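Protein-disulfide isomerase (Novosphingobium aromaticivorans, PDB 3GMF) probably catalyses the formation or rearrangement of disulfide bonds in other proteins. Local coordinates at residues H32-S37 against L82-M87; I63-A68 against A148-L153; R125-M130 against M135-L140; A180-W185 against R189-A194. One frame throughout, in Å; residues are numbered along the deposited sequence.

Contact 1 (H32-S37 against L82-M87); sequences HFEIES and LHTAFM
Between 32-37 and 82-87 the nearest CA atoms are those of Glu34 and Met87, 6.4 Å apart, while the axes of these short helical segments stay 9.5 Å from one another and run at 116°. Here the two side chains meet through their roots: CB of Glu34 lies 3.8 Å from CB of Met87. They then part. The Met87 chain starts beside its own backbone N and folds away toward Val23 and Tyr25, whereas Glu34, whose CG stands anti to the backbone N (chi1 -169°), bends at its second torsion and reaches toward Thr84 and His83 with its carboxylate. Helix 28-46 follows what is probably a thioredoxin-type CxxC, Cys27 and Cys30, at its N-terminal end, and Met87 touches it. Helix 76-88 probably belongs to a helical region packed against this helix, as in DsbA-like proteins. The two carboxylate oxygens are engaged differently. Glu34 OE2 sits 2.8 Å from Thr84 OG1, within hydrogen-bonding distance, although Phe80 O is a rival acceptor for that hydroxyl proton. Glu34 OE1 receives a hydrogen bond from a water at 3.0 Å, and the same water lies in the ring plane of His83, 2.8 Å from His83 NE2. The water thus links carboxylate and imidazole, which are not directly bonded: Glu34 OE2 comes no nearer than 4.0 Å to His83 CD2. The other ring nitrogen, ND1, is held by Tyr25 OH, so both have polar partners that help to fix the ring's rotation. Glu38 OE1 brings a second carboxylate close to Glu34 OE2.

Contact 2 (I63-A68 against A148-L153); sequences IDMTVA and ALAKKL
Met65 and Leu153 bury the most surface where 63-68 of helix 62-73 and 148-153 of helix 147-164 cross, the axes of these short segments 10.5 Å apart and inclined at 117°. Met65 leaves its helix with CG opposite the backbone N (chi1 -176°) and then turns at both of its next two torsions, which swings the thioether across the second helix. Met65 SD rests 4.0 Å from Ala150 CB and 3.9 Å from Leu153 CD1, while the terminal Met65 CE reaches past to within 3.4 Å of Ala150 O. Leu153 answers mainly with CD1, which touches both the sulfur and the methyl of Ala68, with Leu153 CD1 to Ala68 CB at 3.9 Å. The contact is wholly apolar; no hydrogen bond joins the segments. With alanine at Met65 the sulfur and CE are gone, and a gap is likely to open beside Ala150 and Leu153 CD1. Ala150 also leans on Leu69 and Phe113, continuing the apolar seam. The contact joins two helices of what is probably the helical insertion of a DsbA-like thioredoxin fold; after 147-164 the chain returns to the sheet at strand 171-174.

Contact 3 (R125-M130 against M135-L140); sequences RFYDFM and MDRSTL
Two short consecutive helices, 126-131 and 137-144, are joined by a tight turn in what is probably the helical insertion of this thioredoxin-family chain, and Tyr127 meets Arg137 and Leu140 across it. The guanidinium of Arg137 lies flat over one face of the phenol ring, its plane turned only 16° from the ring's. This is a cation-pi stack, with Arg137 CZ 4.0 Å from the centroid of the Tyr127 ring; NH1 hangs over the ring centre and NH2 over CG. Arg137 gets there by running out from its backbone with CG anti to N (chi1 -171°) and folding back at chi3. Leu140 CD2 approaches the same ring obliquely, 3.6 Å from Tyr127 CD1. Replacing Tyr127 by a serine would probably cost the guanidinium its stacking surface and set it free to swing, besides exposing one flank of Leu140. Nearer the turn, Met130 CE packs on Met135 CB, and the turn is closed by a hydrogen bond from Met135 N to Met130 O, 2.9 Å long, with the donor tilted out of the carbonyl plane. A water donates to both Tyr127 O and Met135 O, tying the two segments once more. The second helix starts at the N-cap Asp136, whose OD1 accepts from Thr139 N and from the Thr139 hydroxyl. The hydroxyl of Ser138 adds a third bond, with Ser138 OG 2.7 Å from Asp136 OD1.

Contact 4 (A180-W185 against R189-A194); sequences AGTHDW and RPQILA
Arg189 meets Trp185 one helical turn earlier, through backbone and side chain alike. Arg189 N donates to Trp185 O at 2.8 Å. The aliphatic part of the side chain then lies over the indole: Arg189 CB stands 3.6 Å from the centroid of the Trp185 six-membered ring, only 8° off the normal, a CH-pi contact. With CG anti to the backbone N (chi1 180°), the chain continues across the ring and brings Arg189 CD to 3.5 Å from Trp185 CZ2. A bend at the third torsion carries the guanidinium beyond, where NH1 bonds Gln40 OE1, the atom that also accepts from Trp185 NE1; one glutamine oxygen thus holds both side chains at their polar ends. Pro190 offers no backbone N-H, and the helix is kinked here for want of that bond. Gln191 extends toward the loop. Gln191 NE2 donates to Thr182 OG1 at 2.8 Å and 160°, the hydroxyl lying in the amide plane, and NE2 is also bonded to Ser187 O. Thr182 OG1 in turn donates to Ala180 O, 2.8 Å away and well above that carbonyl's plane, so the hydroxyl passes the link back into the loop. Ile192 CD1 lies at the indole edge, 4.0 Å from Trp185 CZ3. The loop and its C-terminal helix, capped by Asp184, are set against the thioredoxin core: Trp185 packs on Ser37 and Leu41 of helix 28-46, Ile192 on Leu41 and on Ile174 of strand 171-174, and Thr182 on Phe172 of that strand.

How the contacts relate
The four contacts show how one chain combines a thioredoxin fold with what is probably a helical insertion. Contact 1 joins helix 28-46 of the fold to helix 76-88 of the probable insertion, and its Phe86 touches Val67 from contact 2 and Phe129 and Phe126 from contact 3. Those three centres lie about 16 to 20 Å apart, and helices 62-73, 76-88 and 126-131 form a continuous apolar cluster. Along the chain, contacts 1 and 2 alternate, contact 3 falls between the segments of contact 2, and contact 4 comes last. It sits about 36 Å from contact 3, centre to centre, but meets contact 1 where Phe33 packs on Trp185. The disulfide Cys73-Cys143 covalently links helix 62-73 to helix 137-144.

Contact 1 (H32-S37 against L82-M87)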
loop_
_atom_site.group_PDB
_atom_site.type_symbol
_atom_site.label_atom_id
_atom_site.label_comp_id
_atom_site.label_asym_id
_atom_site.label_seq_id
_atom_site.Cartn_x
_atom_site.Cartn_y
_atom_site.Cartn_z
ATOM N N HIS A 32 -10.739 3.537 -2.319
ATOM C CA HIS A 32 -12.047 3.720 -1.695
ATOM C C HIS A 32 -12.040 3.297 -0.225
ATOM O O HIS A 32 -12.574 4.015 0.626
ATOM C CB HIS A 32 -13.127 2.972 -2.492
ATOM C CG HIS A 32 -14.526 3.212 -2.012
ATOM N ND1 HIS A 32 -15.063 4.475 -1.869
ATOM C CD2 HIS A 32 -15.509 2.346 -1.668
ATOM C CE1 HIS A 32 -16.311 4.376 -1.445
ATOM N NE2 HIS A 32 -16.607 3.095 -1.318
ATOM N N PHE A 33 -11.410 2.163 0.084
ATOM C CA PHE A 33 -11.347 1.691 1.477
ATOM C C PHE A 33 -10.601 2.663 2.398
ATOM O O PHE A 33 -11.037 2.918 3.521
ATOM C CB PHE A 33 -10.710 0.295 1.571
ATOM C CG PHE A 33 -10.394 -0.124 2.972
ATOM C CD1 PHE A 33 -11.411 -0.559 3.830
ATOM C CD2 PHE A 33 -9.086 -0.090 3.440
ATOM C CE1 PHE A 33 -11.116 -0.945 5.149
ATOM C CE2 PHE A 33 -8.789 -0.470 4.756
ATOM C CZ PHE A 33 -9.818 -0.885 5.610
ATOM N N GLU A 34 -9.477 3.186 1.925
ATOM C CA GLU A 34 -8.707 4.163 2.701
ATOM C C GLU A 34 -9.533 5.417 3.043
ATOM O O GLU A 34 -9.541 5.855 4.187
ATOM C CB GLU A 34 -7.418 4.564 1.977
ATOM C CG GLU A 34 -6.451 5.375 2.859
ATOM C CD GLU A 34 -5.749 4.542 3.930
ATOM O OE1 GLU A 34 -6.132 3.371 4.193
ATOM O OE2 GLU A 34 -4.786 5.072 4.519
ATOM N N ILE A 35 -10.227 5.957 2.048
ATOM C CA ILE A 35 -11.079 7.137 2.229
ATOM C C ILE A 35 -12.204 6.826 3.227
ATOM O O ILE A 35 -12.474 7.629 4.120
ATOM C CB ILE A 35 -11.636 7.644 0.870
ATOM C CG1 ILE A 35 -10.492 8.135 -0.032
ATOM C CG2 ILE A 35 -12.690 8.738 1.068
ATOM C CD1 ILE A 35 -10.783 8.049 -1.513
ATOM N N GLU A 36 -12.803 5.637 3.109
ATOM C CA GLU A 36 -13.931 5.243 3.951
ATOM C C GLU A 36 -13.535 4.940 5.406
ATOM O O GLU A 36 -14.313 5.188 6.327
ATOM C CB GLU A 36 -14.629 4.008 3.370
ATOM C CG GLU A 36 -15.485 4.249 2.113
ATOM C CD GLU A 36 -16.571 5.284 2.329
ATOM O OE1 GLU A 36 -17.366 5.129 3.280
ATOM O OE2 GLU A 36 -16.619 6.254 1.544
ATOM N N SER A 37 -12.341 4.388 5.600
ATOM C CA SER A 37 -11.959 3.796 6.879
ATOM C C SER A 37 -10.905 4.505 7.736
ATOM O O SER A 37 -10.927 4.353 8.960
ATOM C CB SER A 37 -11.457 2.375 6.648
ATOM O OG SER A 37 -10.134 2.402 6.125
ATOM N N LEU A 82 2.351 9.370 3.712
ATOM C CA LEU A 82 2.618 9.174 2.292
ATOM C C LEU A 82 1.747 8.064 1.666
ATOM O O LEU A 82 1.186 8.250 0.573
ATOM C CB LEU A 82 4.100 8.881 2.092
ATOM C CG LEU A 82 4.653 9.109 0.680
ATOM C CD1 LEU A 82 4.178 10.450 0.081
ATOM C CD2 LEU A 82 6.162 9.022 0.731
ATOM N N HIS A 83 1.662 6.933 2.353
ATOM C CA HIS A 83 0.776 5.824 1.984
ATOM C C HIS A 83 -0.667 6.305 1.833
ATOM O O HIS A 83 -1.307 6.034 0.822
ATOM C CB HIS A 83 0.882 4.705 3.032
ATOM C CG HIS A 83 -0.123 3.600 2.864
ATOM N ND1 HIS A 83 0.080 2.533 2.010
ATOM C CD2 HIS A 83 -1.326 3.391 3.447
ATOM C CE1 HIS A 83 -0.965 1.723 2.069
ATOM N NE2 HIS A 83 -1.827 2.217 2.945
ATOM N N THR A 84 -1.167 7.054 2.821
ATOM C CA THR A 84 -2.534 7.582 2.777
ATOM C C THR A 84 -2.719 8.546 1.606
ATOM O O THR A 84 -3.755 8.499 0.932
ATOM C CB THR A 84 -2.946 8.230 4.151
ATOM O OG1 THR A 84 -3.108 7.185 5.121
ATOM C CG2 THR A 84 -4.248 9.000 4.042
ATOM N N ALA A 85 -1.708 9.385 1.353
ATOM C CA ALA A 85 -1.738 10.344 0.237
ATOM C C ALA A 85 -1.872 9.655 -1.131
ATOM O O ALA A 85 -2.758 10.000 -1.917
ATOM C CB ALA A 85 -0.510 11.262 0.260
ATOM N N PHE A 86 -1.022 8.661 -1.390
ATOM C CA PHE A 86 -1.166 7.862 -2.625
ATOM C C PHE A 86 -2.522 7.199 -2.756
ATOM O O PHE A 86 -3.093 7.164 -3.860
ATOM C CB PHE A 86 -0.065 6.812 -2.755
ATOM C CG PHE A 86 1.212 7.337 -3.333
ATOM C CD1 PHE A 86 1.327 7.611 -4.701
ATOM C CD2 PHE A 86 2.325 7.541 -2.506
ATOM C CE1 PHE A 86 2.533 8.069 -5.232
ATOM C CE2 PHE A 86 3.524 8.004 -3.012
ATOM C CZ PHE A 86 3.635 8.287 -4.385
ATOM N N MET A 87 -3.046 6.677 -1.641
ATOM C CA MET A 87 -4.348 6.015 -1.671
ATOM C C MET A 87 -5.489 7.011 -1.846
ATOM O O MET A 87 -6.350 6.815 -2.704
ATOM C CB MET A 87 -4.586 5.171 -0.417
ATOM C CG MET A 87 -3.820 3.868 -0.383
ATOM S SD MET A 87 -4.165 2.702 -1.760
ATOM C CE MET A 87 -3.339 1.293 -1.049
HETATM O O HOH W 1 -4.198 1.059 3.886
#

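Contact 2 (I63-A68 against A148-L153)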
loop_
_atom_site.group_PDB
_atom_site.type_symbol
_atom_site.label_atom_id
_atom_site.label_comp_id
_atom_site.label_asym_id
_atom_site.label_seq_id
_atom_site.Cartn_x
_atom_site.Cartn_y
_atom_site.Cartn_z
ATOM N N ILE A 63 3.593 -0.907 -11.534
ATOM C CA ILE A 63 3.182 0.474 -11.169
ATOM C C ILE A 63 3.026 0.585 -9.638
ATOM O O ILE A 63 3.584 1.488 -8.988
ATOM C CB ILE A 63 1.896 0.873 -11.884
ATOM C CG1 ILE A 63 2.115 0.831 -13.398
ATOM C CG2 ILE A 63 1.489 2.342 -11.539
ATOM C CD1 ILE A 63 0.799 0.735 -14.153
ATOM N N ASP A 64 2.274 -0.360 -9.087
ATOM C CA ASP A 64 2.191 -0.621 -7.631
ATOM C C ASP A 64 3.586 -0.698 -6.993
ATOM O O ASP A 64 3.859 -0.021 -5.993
ATOM C CB ASP A 64 1.449 -1.951 -7.444
ATOM C CG ASP A 64 0.847 -2.120 -6.051
ATOM O OD1 ASP A 64 1.001 -1.237 -5.170
ATOM O OD2 ASP A 64 0.202 -3.176 -5.849
ATOM N N MET A 65 4.463 -1.511 -7.593
ATOM C CA MET A 65 5.847 -1.663 -7.105
ATOM C C MET A 65 6.551 -0.307 -7.029
ATOM O O MET A 65 7.250 -0.029 -6.060
ATOM C CB MET A 65 6.666 -2.625 -7.984
ATOM C CG MET A 65 8.086 -2.869 -7.411
ATOM S SD MET A 65 8.210 -3.594 -5.714
ATOM C CE MET A 65 8.082 -5.319 -6.209
ATOM N N THR A 66 6.384 0.509 -8.076
ATOM C CA THR A 66 7.039 1.828 -8.133
ATOM C C THR A 66 6.564 2.717 -6.978
ATOM O O THR A 66 7.372 3.336 -6.291
ATOM C CB THR A 66 6.787 2.505 -9.500
ATOM O OG1 THR A 66 7.238 1.648 -10.556
ATOM C CG2 THR A 66 7.522 3.879 -9.598
ATOM N N VAL A 67 5.249 2.761 -6.758
ATOM C CA VAL A 67 4.707 3.507 -5.609
ATOM C C VAL A 67 5.208 2.955 -4.259
ATOM O O VAL A 67 5.599 3.718 -3.363
ATOM C CB VAL A 67 3.186 3.531 -5.644
ATOM C CG1 VAL A 67 2.675 4.292 -4.446
ATOM C CG2 VAL A 67 2.727 4.203 -6.931
ATOM N N ALA A 68 5.232 1.627 -4.136
ATOM C CA ALA A 68 5.678 0.979 -2.904
ATOM C C ALA A 68 7.166 1.212 -2.631
ATOM O O ALA A 68 7.569 1.319 -1.479
ATOM C CB ALA A 68 5.340 -0.520 -2.912
ATOM N N ALA A 148 17.070 -4.002 -4.415
ATOM C CA ALA A 148 17.144 -4.868 -3.225
ATOM C C ALA A 148 15.838 -4.794 -2.455
ATOM O O ALA A 148 15.283 -5.819 -2.071
ATOM C CB ALA A 148 18.315 -4.471 -2.322
ATOM N N LEU A 149 15.350 -3.570 -2.251
ATOM C CA LEU A 149 14.059 -3.347 -1.607
ATOM C C LEU A 149 12.896 -3.909 -2.428
ATOM O O LEU A 149 11.996 -4.514 -1.852
ATOM C CB LEU A 149 13.834 -1.868 -1.278
ATOM C CG LEU A 149 12.534 -1.532 -0.526
ATOM C CD1 LEU A 149 12.448 -2.244 0.829
ATOM C CD2 LEU A 149 12.370 -0.018 -0.378
ATOM N N ALA A 150 12.919 -3.722 -3.750
ATOM C CA ALA A 150 11.893 -4.284 -4.627
ATOM C C ALA A 150 11.809 -5.797 -4.438
ATOM O O ALA A 150 10.725 -6.359 -4.363
ATOM C CB ALA A 150 12.204 -3.984 -6.063
ATOM N N LYS A 151 12.958 -6.447 -4.346
ATOM C CA LYS A 151 12.974 -7.904 -4.146
ATOM C C LYS A 151 12.360 -8.322 -2.810
ATOM O O LYS A 151 11.694 -9.361 -2.733
ATOM C CB LYS A 151 14.400 -8.431 -4.259
ATOM C CG LYS A 151 14.927 -8.412 -5.683
ATOM C CD LYS A 151 16.433 -8.687 -5.624
ATOM C CE LYS A 151 17.049 -8.798 -6.994
ATOM N NZ LYS A 151 18.531 -8.880 -6.837
ATOM N N LYS A 152 12.590 -7.512 -1.781
ATOM C CA LYS A 152 12.041 -7.768 -0.440
ATOM C C LYS A 152 10.525 -7.559 -0.420
ATOM O O LYS A 152 9.783 -8.335 0.200
ATOM C CB LYS A 152 12.721 -6.889 0.608
ATOM C CG LYS A 152 14.198 -7.209 0.818
ATOM C CD LYS A 152 14.418 -8.502 1.604
ATOM C CE LYS A 152 14.442 -8.243 3.101
ATOM N NZ LYS A 152 14.692 -9.489 3.869
ATOM N N LEU A 153 10.073 -6.524 -1.119
ATOM C CA LEU A 153 8.636 -6.290 -1.237
ATOM C C LEU A 153 7.980 -7.405 -2.053
ATOM O O LEU A 153 6.874 -7.827 -1.723
ATOM C CB LEU A 153 8.342 -4.935 -1.864
ATOM C CG LEU A 153 8.779 -3.711 -1.054
ATOM C CD1 LEU A 153 8.622 -2.485 -1.986
ATOM C CD2 LEU A 153 8.001 -3.537 0.242
#

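Contact 3 (R125-M130 against M135-L140)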
loop_
_atom_site.group_PDB
_atom_site.type_symbol
_atom_site.label_atom_id
_atom_site.label_comp_id
_atom_site.label_asym_id
_atom_site.label_seq_id
_atom_site.Cartn_x
_atom_site.Cartn_y
_atom_site.Cartn_z
ATOM N N ARG A 125 4.144 10.575 -13.716
ATOM C CA ARG A 125 4.520 11.895 -13.198
ATOM C C ARG A 125 4.820 11.901 -11.698
ATOM O O ARG A 125 4.402 12.804 -10.956
ATOM C CB ARG A 125 3.460 12.947 -13.565
ATOM C CG ARG A 125 3.427 13.311 -15.049
ATOM C CD ARG A 125 2.202 14.178 -15.386
ATOM N NE ARG A 125 1.916 15.191 -14.361
ATOM C CZ ARG A 125 2.487 16.394 -14.282
ATOM N NH1 ARG A 125 3.401 16.780 -15.170
ATOM N NH2 ARG A 125 2.144 17.221 -13.301
ATOM N N PHE A 126 5.548 10.876 -11.253
ATOM C CA PHE A 126 5.852 10.732 -9.827
ATOM C C PHE A 126 6.929 11.726 -9.338
ATOM O O PHE A 126 7.002 12.053 -8.151
ATOM C CB PHE A 126 6.247 9.279 -9.532
ATOM C CG PHE A 126 5.082 8.319 -9.555
ATOM C CD1 PHE A 126 3.779 8.763 -9.320
ATOM C CD2 PHE A 126 5.298 6.951 -9.768
ATOM C CE1 PHE A 126 2.687 7.859 -9.312
ATOM C CE2 PHE A 126 4.235 6.048 -9.759
ATOM C CZ PHE A 126 2.918 6.504 -9.534
ATOM N N TYR A 127 7.768 12.190 -10.258
ATOM C CA TYR A 127 8.754 13.223 -9.937
ATOM C C TYR A 127 8.054 14.496 -9.456
ATOM O O TYR A 127 8.390 14.999 -8.387
ATOM C CB TYR A 127 9.692 13.482 -11.125
ATOM C CG TYR A 127 10.419 12.239 -11.588
ATOM C CD1 TYR A 127 11.546 11.773 -10.912
ATOM C CD2 TYR A 127 9.967 11.519 -12.698
ATOM C CE1 TYR A 127 12.209 10.614 -11.323
ATOM C CE2 TYR A 127 10.626 10.362 -13.123
ATOM C CZ TYR A 127 11.748 9.918 -12.425
ATOM O OH TYR A 127 12.398 8.781 -12.855
ATOM N N ASP A 128 7.056 14.964 -10.216
ATOM C CA ASP A 128 6.233 16.121 -9.829
ATOM C C ASP A 128 5.391 15.878 -8.570
ATOM O O ASP A 128 5.343 16.735 -7.684
ATOM C CB ASP A 128 5.329 16.573 -10.993
ATOM C CG ASP A 128 6.105 17.268 -12.118
ATOM O OD1 ASP A 128 7.334 17.464 -11.997
ATOM O OD2 ASP A 128 5.475 17.616 -13.142
ATOM N N PHE A 129 4.741 14.711 -8.488
ATOM C CA PHE A 129 3.962 14.318 -7.312
ATOM C C PHE A 129 4.797 14.380 -6.017
ATOM O O PHE A 129 4.343 14.899 -4.990
ATOM C CB PHE A 129 3.379 12.894 -7.508
ATOM C CG PHE A 129 2.361 12.493 -6.466
ATOM C CD1 PHE A 129 1.010 12.770 -6.655
ATOM C CD2 PHE A 129 2.746 11.813 -5.311
ATOM C CE1 PHE A 129 0.063 12.396 -5.704
ATOM C CE2 PHE A 129 1.810 11.445 -4.359
ATOM C CZ PHE A 129 0.465 11.732 -4.554
ATOM N N MET A 130 6.016 13.859 -6.069
ATOM C CA MET A 130 6.867 13.792 -4.878
ATOM C C MET A 130 7.632 15.088 -4.590
ATOM O O MET A 130 7.972 15.366 -3.432
ATOM C CB MET A 130 7.792 12.583 -4.954
ATOM C CG MET A 130 7.030 11.261 -4.767
ATOM S SD MET A 130 6.013 11.156 -3.276
ATOM C CE MET A 130 7.241 11.379 -1.992
ATOM N N MET A 135 10.266 15.707 -1.683
ATOM C CA MET A 135 11.267 14.776 -2.207
ATOM C C MET A 135 11.759 15.228 -3.584
ATOM O O MET A 135 10.996 15.228 -4.549
ATOM C CB MET A 135 10.695 13.346 -2.279
ATOM C CG MET A 135 11.708 12.270 -2.684
ATOM S SD MET A 135 11.079 10.565 -2.756
ATOM C CE MET A 135 11.010 10.123 -1.019
ATOM N N ASP A 136 13.037 15.595 -3.675
ATOM C CA ASP A 136 13.613 16.054 -4.944
ATOM C C ASP A 136 13.903 14.883 -5.885
ATOM O O ASP A 136 13.700 13.723 -5.513
ATOM C CB ASP A 136 14.864 16.931 -4.720
ATOM C CG ASP A 136 15.934 16.254 -3.867
ATOM O OD1 ASP A 136 16.259 15.070 -4.099
ATOM O OD2 ASP A 136 16.475 16.926 -2.959
ATOM N N ARG A 137 14.373 15.195 -7.092
ATOM C CA ARG A 137 14.687 14.182 -8.095
ATOM C C ARG A 137 15.791 13.199 -7.660
ATOM O O ARG A 137 15.659 11.999 -7.889
ATOM C CB ARG A 137 15.033 14.832 -9.440
ATOM C CG ARG A 137 15.155 13.843 -10.602
ATOM C CD ARG A 137 15.270 14.553 -11.937
ATOM N NE ARG A 137 13.967 14.919 -12.493
ATOM C CZ ARG A 137 13.249 14.144 -13.307
ATOM N NH1 ARG A 137 13.697 12.944 -13.665
ATOM N NH2 ARG A 137 12.077 14.569 -13.759
ATOM N N SER A 138 16.850 13.704 -7.025
ATOM C CA SER A 138 17.975 12.869 -6.593
ATOM C C SER A 138 17.578 11.859 -5.514
ATOM O O SER A 138 18.021 10.708 -5.542
ATOM C CB SER A 138 19.150 13.735 -6.113
ATOM O OG SER A 138 18.787 14.541 -5.002
ATOM N N THR A 139 16.750 12.299 -4.564
ATOM C CA THR A 139 16.240 11.416 -3.514
ATOM C C THR A 139 15.307 10.367 -4.137
ATOM O O THR A 139 15.386 9.181 -3.794
ATOM C CB THR A 139 15.506 12.210 -2.407
ATOM O OG1 THR A 139 16.369 13.243 -1.916
ATOM C CG2 THR A 139 15.096 11.310 -1.235
ATOM N N LEU A 140 14.461 10.803 -5.077
ATOM C CA LEU A 140 13.531 9.872 -5.745
ATOM C C LEU A 140 14.265 8.875 -6.653
ATOM O O LEU A 140 13.929 7.687 -6.658
ATOM C CB LEU A 140 12.392 10.609 -6.480
ATOM C CG LEU A 140 11.312 9.771 -7.200
ATOM C CD1 LEU A 140 10.693 8.720 -6.286
ATOM C CD2 LEU A 140 10.221 10.636 -7.777
HETATM O O HOH W 2 10.861 14.482 -7.133
#

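Contact 4 (A180-W185 against R189-A194)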
loop_
_atom_site.group_PDB
_atom_site.type_symbol
_atom_site.label_atom_id
_atom_site.label_comp_id
_atom_site.label_asym_id
_atom_site.label_seq_id
_atom_site.Cartn_x
_atom_site.Cartn_y
_atom_site.Cartn_z
ATOM N N ALA A 180 -12.781 -14.141 5.232
ATOM C CA ALA A 180 -13.592 -14.469 4.048
ATOM C C ALA A 180 -14.619 -13.379 3.719
ATOM O O ALA A 180 -15.187 -12.762 4.625
ATOM C CB ALA A 180 -14.309 -15.813 4.244
ATOM N N GLY A 181 -14.825 -13.133 2.422
ATOM C CA GLY A 181 -15.856 -12.215 1.925
ATOM C C GLY A 181 -15.767 -10.766 2.386
ATOM O O GLY A 181 -16.735 -10.016 2.289
ATOM N N THR A 182 -14.583 -10.363 2.845
ATOM C CA THR A 182 -14.416 -9.071 3.498
ATOM C C THR A 182 -13.386 -8.274 2.706
ATOM O O THR A 182 -12.161 -8.479 2.853
ATOM C CB THR A 182 -13.946 -9.275 4.957
ATOM O OG1 THR A 182 -14.869 -10.148 5.630
ATOM C CG2 THR A 182 -13.841 -7.923 5.698
ATOM N N HIS A 183 -13.882 -7.392 1.837
ATOM C CA HIS A 183 -13.009 -6.587 0.974
ATOM C C HIS A 183 -13.366 -5.104 0.889
ATOM O O HIS A 183 -12.998 -4.431 -0.068
ATOM C CB HIS A 183 -12.902 -7.228 -0.415
ATOM C CG HIS A 183 -12.532 -8.676 -0.359
ATOM N ND1 HIS A 183 -11.249 -9.105 -0.090
ATOM C CD2 HIS A 183 -13.288 -9.791 -0.466
ATOM C CE1 HIS A 183 -11.224 -10.426 -0.074
ATOM N NE2 HIS A 183 -12.450 -10.868 -0.294
ATOM N N ASP A 184 -14.061 -4.596 1.914
ATOM C CA ASP A 184 -14.385 -3.167 1.977
ATOM C C ASP A 184 -14.723 -2.784 3.413
ATOM O O ASP A 184 -14.815 -3.652 4.281
ATOM C CB ASP A 184 -15.523 -2.795 0.994
ATOM C CG ASP A 184 -16.872 -3.438 1.323
ATOM O OD1 ASP A 184 -17.068 -4.078 2.378
ATOM O OD2 ASP A 184 -17.784 -3.281 0.486
ATOM N N TRP A 185 -14.896 -1.489 3.656
ATOM C CA TRP A 185 -15.147 -1.012 5.019
ATOM C C TRP A 185 -16.493 -1.494 5.571
ATOM O O TRP A 185 -16.613 -1.845 6.750
ATOM C CB TRP A 185 -15.021 0.510 5.049
ATOM C CG TRP A 185 -15.212 1.130 6.390
ATOM C CD1 TRP A 185 -16.016 2.194 6.689
ATOM C CD2 TRP A 185 -14.546 0.768 7.613
ATOM N NE1 TRP A 185 -15.916 2.505 8.028
ATOM C CE2 TRP A 185 -15.028 1.647 8.623
ATOM C CE3 TRP A 185 -13.624 -0.225 7.965
ATOM C CZ2 TRP A 185 -14.595 1.569 9.955
ATOM C CZ3 TRP A 185 -13.199 -0.314 9.295
ATOM C CH2 TRP A 185 -13.686 0.588 10.275
ATOM N N ARG A 189 -15.980 -3.322 9.081
ATOM C CA ARG A 189 -16.295 -2.610 10.330
ATOM C C ARG A 189 -17.090 -3.431 11.370
ATOM O O ARG A 189 -16.693 -3.431 12.546
ATOM C CB ARG A 189 -16.957 -1.252 10.054
ATOM C CG ARG A 189 -17.306 -0.481 11.325
ATOM C CD ARG A 189 -17.830 0.887 11.027
ATOM N NE ARG A 189 -19.209 0.843 10.581
ATOM C CZ ARG A 189 -19.958 1.925 10.380
ATOM N NH1 ARG A 189 -19.456 3.134 10.590
ATOM N NH2 ARG A 189 -21.210 1.793 9.974
ATOM N N PRO A 190 -18.162 -4.154 10.956
ATOM C CA PRO A 190 -18.878 -4.926 11.992
ATOM C C PRO A 190 -18.008 -6.003 12.655
ATOM O O PRO A 190 -18.186 -6.298 13.841
ATOM C CB PRO A 190 -20.055 -5.558 11.232
ATOM C CG PRO A 190 -20.214 -4.713 9.987
ATOM C CD PRO A 190 -18.807 -4.319 9.634
ATOM N N GLN A 191 -17.065 -6.580 11.904
ATOM C CA GLN A 191 -16.151 -7.555 12.477
ATOM C C GLN A 191 -15.155 -6.943 13.450
ATOM O O GLN A 191 -14.833 -7.564 14.474
ATOM C CB GLN A 191 -15.447 -8.359 11.374
ATOM C CG GLN A 191 -16.478 -8.983 10.440
ATOM C CD GLN A 191 -15.860 -9.821 9.345
ATOM O OE1 GLN A 191 -15.392 -10.942 9.581
ATOM N NE2 GLN A 191 -15.886 -9.287 8.121
ATOM N N ILE A 192 -14.721 -5.713 13.171
ATOM C CA ILE A 192 -13.855 -4.981 14.106
ATOM C C ILE A 192 -14.625 -4.620 15.382
ATOM O O ILE A 192 -14.158 -4.891 16.493
ATOM C CB ILE A 192 -13.251 -3.729 13.461
ATOM C CG1 ILE A 192 -12.227 -4.163 12.403
ATOM C CG2 ILE A 192 -12.615 -2.786 14.530
ATOM C CD1 ILE A 192 -11.603 -3.047 11.664
ATOM N N LEU A 193 -15.806 -4.034 15.220
ATOM C CA LEU A 193 -16.621 -3.626 16.391
ATOM C C LEU A 193 -17.035 -4.823 17.259
ATOM O O LEU A 193 -17.052 -4.715 18.485
ATOM C CB LEU A 193 -17.828 -2.801 15.944
ATOM C CG LEU A 193 -17.500 -1.466 15.227
ATOM C CD1 LEU A 193 -18.775 -0.703 14.854
ATOM C CD2 LEU A 193 -16.539 -0.553 16.019
ATOM N N ALA A 194 -17.347 -5.965 16.637
ATOM C CA ALA A 194 -17.696 -7.190 17.383
ATOM C C ALA A 194 -16.571 -7.630 18.320
ATOM O O ALA A 194 -16.824 -8.042 19.466
ATOM C CB ALA A 194 -18.047 -8.324 16.440
#